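Local coordinates for cobalamin biosynthesis protein CobN (Mycobacterium tuberculosis, PDB 7C6O) that probably serves as the large catalytic subunit of cobaltochelatase, which inserts cobalt into the corrin ring during cobalamin biosynthesis, at residues F1151-Y1165 and R1196-Q1208. Residues are numbered along the deposited sequence; the frame is centred on the assembly and turned at random.
Sequences FGYDATAGVMADWMY and RLLEAAGRGLWAQ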
# COMPACT_ATOMS: atom_id res chain seq x y z
N PHE A 1151 -7.72 24.13 -7.40
CA PHE A 1151 -9.16 24.39 -7.46
C PHE A 1151 -9.90 23.52 -6.45
O PHE A 1151 -10.79 24.01 -5.73
CB PHE A 1151 -9.68 24.14 -8.88
CG PHE A 1151 -11.17 24.29 -9.02
CD1 PHE A 1151 -11.73 25.52 -9.32
CD2 PHE A 1151 -12.02 23.20 -8.85
CE1 PHE A 1151 -13.10 25.67 -9.46
CE2 PHE A 1151 -13.39 23.34 -8.99
CZ PHE A 1151 -13.93 24.58 -9.29
N GLY A 1152 -9.56 22.23 -6.39
CA GLY A 1152 -10.23 21.35 -5.44
C GLY A 1152 -10.04 21.79 -4.00
O GLY A 1152 -10.99 21.78 -3.21
N TYR A 1153 -8.82 22.19 -3.65
CA TYR A 1153 -8.56 22.69 -2.30
C TYR A 1153 -9.23 24.04 -2.06
O TYR A 1153 -9.60 24.35 -0.92
CB TYR A 1153 -7.05 22.80 -2.08
CG TYR A 1153 -6.48 21.88 -1.03
CD1 TYR A 1153 -5.32 21.15 -1.29
CD2 TYR A 1153 -7.06 21.75 0.22
CE1 TYR A 1153 -4.78 20.31 -0.34
CE2 TYR A 1153 -6.52 20.91 1.19
CZ TYR A 1153 -5.37 20.20 0.90
OH TYR A 1153 -4.82 19.36 1.84
N ASP A 1154 -9.38 24.85 -3.11
CA ASP A 1154 -10.08 26.12 -2.96
C ASP A 1154 -11.58 25.90 -2.81
O ASP A 1154 -12.23 26.53 -1.96
CB ASP A 1154 -9.79 27.03 -4.16
CG ASP A 1154 -10.16 28.48 -3.90
OD1 ASP A 1154 -10.09 28.92 -2.73
OD2 ASP A 1154 -10.55 29.19 -4.86
N ALA A 1155 -12.15 25.01 -3.62
CA ALA A 1155 -13.57 24.71 -3.53
C ALA A 1155 -13.94 24.17 -2.15
O ALA A 1155 -15.00 24.49 -1.61
CB ALA A 1155 -13.98 23.72 -4.61
N THR A 1156 -13.06 23.36 -1.56
CA THR A 1156 -13.36 22.76 -0.27
C THR A 1156 -12.94 23.62 0.91
O THR A 1156 -13.67 23.72 1.90
CB THR A 1156 -12.71 21.37 -0.16
OG1 THR A 1156 -11.30 21.47 -0.46
CG2 THR A 1156 -13.37 20.38 -1.11
N ALA A 1157 -11.77 24.27 0.83
CA ALA A 1157 -11.22 24.96 1.99
C ALA A 1157 -10.86 26.43 1.75
O ALA A 1157 -10.43 27.09 2.70
CB ALA A 1157 -9.98 24.22 2.50
N GLY A 1158 -11.01 26.94 0.54
CA GLY A 1158 -10.76 28.36 0.29
C GLY A 1158 -9.31 28.78 0.34
O GLY A 1158 -9.02 29.91 0.74
N VAL A 1159 -8.39 27.91 -0.09
CA VAL A 1159 -6.96 28.18 0.08
C VAL A 1159 -6.42 29.22 -0.90
O VAL A 1159 -5.32 29.74 -0.68
CB VAL A 1159 -6.15 26.89 -0.07
CG1 VAL A 1159 -6.68 25.81 0.86
CG2 VAL A 1159 -6.17 26.40 -1.52
N MET A 1160 -7.14 29.52 -1.98
CA MET A 1160 -6.63 30.42 -3.01
C MET A 1160 -7.04 31.86 -2.72
O MET A 1160 -8.13 32.12 -2.20
CB MET A 1160 -7.14 30.02 -4.39
CG MET A 1160 -6.53 28.74 -4.95
SD MET A 1160 -4.83 28.94 -5.53
CE MET A 1160 -5.10 29.78 -7.09
N ALA A 1161 -6.15 32.79 -3.04
CA ALA A 1161 -6.47 34.21 -3.09
C ALA A 1161 -6.54 34.64 -4.55
O ALA A 1161 -6.01 33.97 -5.45
CB ALA A 1161 -5.43 35.05 -2.34
N ASP A 1162 -7.21 35.77 -4.79
CA ASP A 1162 -7.39 36.25 -6.16
C ASP A 1162 -6.05 36.49 -6.84
O ASP A 1162 -5.89 36.20 -8.03
CB ASP A 1162 -8.24 37.52 -6.18
CG ASP A 1162 -9.72 37.23 -6.11
OD1 ASP A 1162 -10.10 36.06 -5.89
OD2 ASP A 1162 -10.52 38.17 -6.28
N TRP A 1163 -5.06 37.01 -6.10
CA TRP A 1163 -3.76 37.27 -6.71
C TRP A 1163 -3.08 35.98 -7.16
O TRP A 1163 -2.28 36.00 -8.10
CB TRP A 1163 -2.86 38.05 -5.74
CG TRP A 1163 -2.28 37.25 -4.59
CD1 TRP A 1163 -2.79 37.16 -3.33
CD2 TRP A 1163 -1.08 36.47 -4.60
NE1 TRP A 1163 -1.98 36.35 -2.55
CE2 TRP A 1163 -0.93 35.92 -3.31
CE3 TRP A 1163 -0.13 36.17 -5.58
CZ2 TRP A 1163 0.14 35.09 -2.98
CZ3 TRP A 1163 0.93 35.35 -5.25
CH2 TRP A 1163 1.05 34.81 -3.96
N MET A 1164 -3.41 34.85 -6.52
CA MET A 1164 -2.84 33.58 -6.95
C MET A 1164 -3.50 33.08 -8.23
O MET A 1164 -2.82 32.53 -9.10
CB MET A 1164 -2.95 32.56 -5.83
CG MET A 1164 -2.28 33.04 -4.55
SD MET A 1164 -2.73 32.13 -3.07
CE MET A 1164 -2.01 30.53 -3.42
N TYR A 1165 -4.81 33.26 -8.37
CA TYR A 1165 -5.48 32.94 -9.63
C TYR A 1165 -4.94 33.79 -10.77
O TYR A 1165 -4.78 33.31 -11.89
CB TYR A 1165 -6.99 33.13 -9.50
CG TYR A 1165 -7.74 31.96 -8.90
CD1 TYR A 1165 -7.85 30.76 -9.60
CD2 TYR A 1165 -8.35 32.06 -7.66
CE1 TYR A 1165 -8.55 29.69 -9.06
CE2 TYR A 1165 -9.05 30.99 -7.11
CZ TYR A 1165 -9.14 29.81 -7.82
OH TYR A 1165 -9.84 28.75 -7.27
N ARG A 1196 -11.14 25.34 -16.24
CA ARG A 1196 -11.19 25.29 -14.78
C ARG A 1196 -11.04 26.68 -14.18
O ARG A 1196 -11.71 27.01 -13.19
CB ARG A 1196 -10.11 24.35 -14.24
CG ARG A 1196 -10.26 24.06 -12.76
CD ARG A 1196 -11.45 23.15 -12.50
NE ARG A 1196 -11.15 21.76 -12.84
CZ ARG A 1196 -12.05 20.78 -12.83
NH1 ARG A 1196 -13.31 21.03 -12.51
NH2 ARG A 1196 -11.68 19.55 -13.15
N LEU A 1197 -10.17 27.52 -14.74
CA LEU A 1197 -10.01 28.87 -14.22
C LEU A 1197 -11.26 29.70 -14.45
O LEU A 1197 -11.67 30.48 -13.59
CB LEU A 1197 -8.78 29.53 -14.85
CG LEU A 1197 -7.44 28.88 -14.48
CD1 LEU A 1197 -6.35 29.24 -15.48
CD2 LEU A 1197 -7.03 29.27 -13.07
N LEU A 1198 -11.91 29.52 -15.61
CA LEU A 1198 -13.20 30.16 -15.83
C LEU A 1198 -14.26 29.62 -14.89
O LEU A 1198 -15.17 30.36 -14.50
CB LEU A 1198 -13.62 29.99 -17.29
CG LEU A 1198 -12.87 30.88 -18.28
CD1 LEU A 1198 -13.05 30.37 -19.70
CD2 LEU A 1198 -13.36 32.32 -18.16
N GLU A 1199 -14.18 28.34 -14.51
CA GLU A 1199 -15.12 27.81 -13.53
C GLU A 1199 -14.90 28.44 -12.16
O GLU A 1199 -15.87 28.74 -11.45
CB GLU A 1199 -15.00 26.28 -13.43
CG GLU A 1199 -15.92 25.68 -12.36
CD GLU A 1199 -15.74 24.18 -12.18
OE1 GLU A 1199 -16.47 23.61 -11.34
OE2 GLU A 1199 -14.89 23.58 -12.86
N ALA A 1200 -13.64 28.66 -11.77
CA ALA A 1200 -13.38 29.33 -10.50
C ALA A 1200 -13.96 30.73 -10.49
O ALA A 1200 -14.50 31.18 -9.47
CB ALA A 1200 -11.87 29.36 -10.23
N ALA A 1201 -13.87 31.44 -11.61
CA ALA A 1201 -14.50 32.76 -11.70
C ALA A 1201 -16.02 32.63 -11.67
O ALA A 1201 -16.70 33.43 -11.00
CB ALA A 1201 -14.04 33.48 -12.96
N GLY A 1202 -16.57 31.64 -12.37
CA GLY A 1202 -18.02 31.47 -12.39
C GLY A 1202 -18.59 31.18 -11.01
O GLY A 1202 -19.66 31.67 -10.66
N ARG A 1203 -17.88 30.38 -10.22
CA ARG A 1203 -18.33 30.04 -8.88
C ARG A 1203 -18.01 31.11 -7.85
O ARG A 1203 -18.47 31.00 -6.71
CB ARG A 1203 -17.71 28.71 -8.43
CG ARG A 1203 -18.08 27.51 -9.29
CD ARG A 1203 -17.52 26.22 -8.71
NE ARG A 1203 -17.89 25.06 -9.51
CZ ARG A 1203 -18.99 24.34 -9.31
NH1 ARG A 1203 -19.83 24.68 -8.34
NH2 ARG A 1203 -19.26 23.30 -10.09
N GLY A 1204 -17.24 32.13 -8.21
CA GLY A 1204 -16.83 33.13 -7.24
C GLY A 1204 -15.67 32.72 -6.35
O GLY A 1204 -15.31 33.49 -5.45
N LEU A 1205 -15.10 31.53 -6.55
CA LEU A 1205 -13.87 31.17 -5.85
C LEU A 1205 -12.75 32.13 -6.22
O LEU A 1205 -11.91 32.49 -5.38
CB LEU A 1205 -13.49 29.73 -6.17
CG LEU A 1205 -14.50 28.68 -5.71
CD1 LEU A 1205 -14.21 27.33 -6.37
CD2 LEU A 1205 -14.48 28.56 -4.20
N TRP A 1206 -12.70 32.52 -7.49
CA TRP A 1206 -11.92 33.65 -7.97
C TRP A 1206 -12.87 34.84 -7.97
O TRP A 1206 -13.72 34.97 -8.85
CB TRP A 1206 -11.36 33.36 -9.35
CG TRP A 1206 -10.42 34.37 -9.91
CD1 TRP A 1206 -10.00 35.52 -9.32
CD2 TRP A 1206 -9.78 34.31 -11.19
NE1 TRP A 1206 -9.13 36.19 -10.15
CE2 TRP A 1206 -8.98 35.46 -11.31
CE3 TRP A 1206 -9.81 33.39 -12.24
CZ2 TRP A 1206 -8.22 35.72 -12.44
CZ3 TRP A 1206 -9.05 33.65 -13.37
CH2 TRP A 1206 -8.26 34.81 -13.46
N ALA A 1207 -12.74 35.71 -6.96
CA ALA A 1207 -13.82 36.64 -6.63
C ALA A 1207 -13.92 37.80 -7.61
O ALA A 1207 -15.02 38.16 -8.04
CB ALA A 1207 -13.64 37.16 -5.20
N GLN A 1208 -12.79 38.42 -7.95
CA GLN A 1208 -12.77 39.64 -8.75
C GLN A 1208 -11.76 39.53 -9.89
O GLN A 1208 -10.75 40.24 -9.91
CB GLN A 1208 -12.46 40.85 -7.88
CG GLN A 1208 -13.55 41.19 -6.88
CD GLN A 1208 -13.22 42.42 -6.07
OE1 GLN A 1208 -12.17 42.49 -5.42
NE2 GLN A 1208 -14.10 43.41 -6.10
O HOH W 1 -11.07 31.48 -3.02
O HOH W 2 -9.89 33.87 -4.22
O HOH W 3 -9.68 40.47 -5.53
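Y1165 and W1206 form the tight centre. Their planes are near parallel, 10° apart, but slid so that the rings barely overlap; each offers its CB to a face of the other. Y1165 CB stands 3.5 Å from the centroid of the W1206 five-membered ring. M1160 CE covers the opposite face of the Y1165 ring, and A1200 CB touches Y1165 CE1. The Y1165 hydroxyl donates to D1154 OD2 at 2.6 Å, which fixes the far end of the ring.

F1151 fits as a knob into a hole formed by R1196, E1199, A1200 and R1203. Its CG is anti to the backbone N (chi1 176°), which turns the ring toward helix 1187-1203. R1196 CD lies over one face, 3.8 Å from the ring centroid. E1199 bridges R1196 and R1203 by salt bridges, and R1196 also pairs with D1148. L1205 CD1 meets F1151 CE1 at 3.7 Å.

The D1162 side is looser and watered. Its carboxylate takes two backbone N-H groups, one on the syn side of each oxygen, both tilted out of its plane: A1207 N to OD1 at 2.9 Å and Q1208 N to OD2 at 2.8 Å. One water links D1162 OD2 to Q1208 OE1. A second bridges D1162 OD1 and L1205 O, and a third bridges L1205 O and D1154 OD1. A1207 and Q1208 are exposed.

The contact packs helix 1187-1203 and the chain after it against the last turns of helix 1136-1157 and the first turn of helix 1162-1174, within CobN's C-terminal run of helices. Helix 1187-1203 ends in a Schellman motif at G1204.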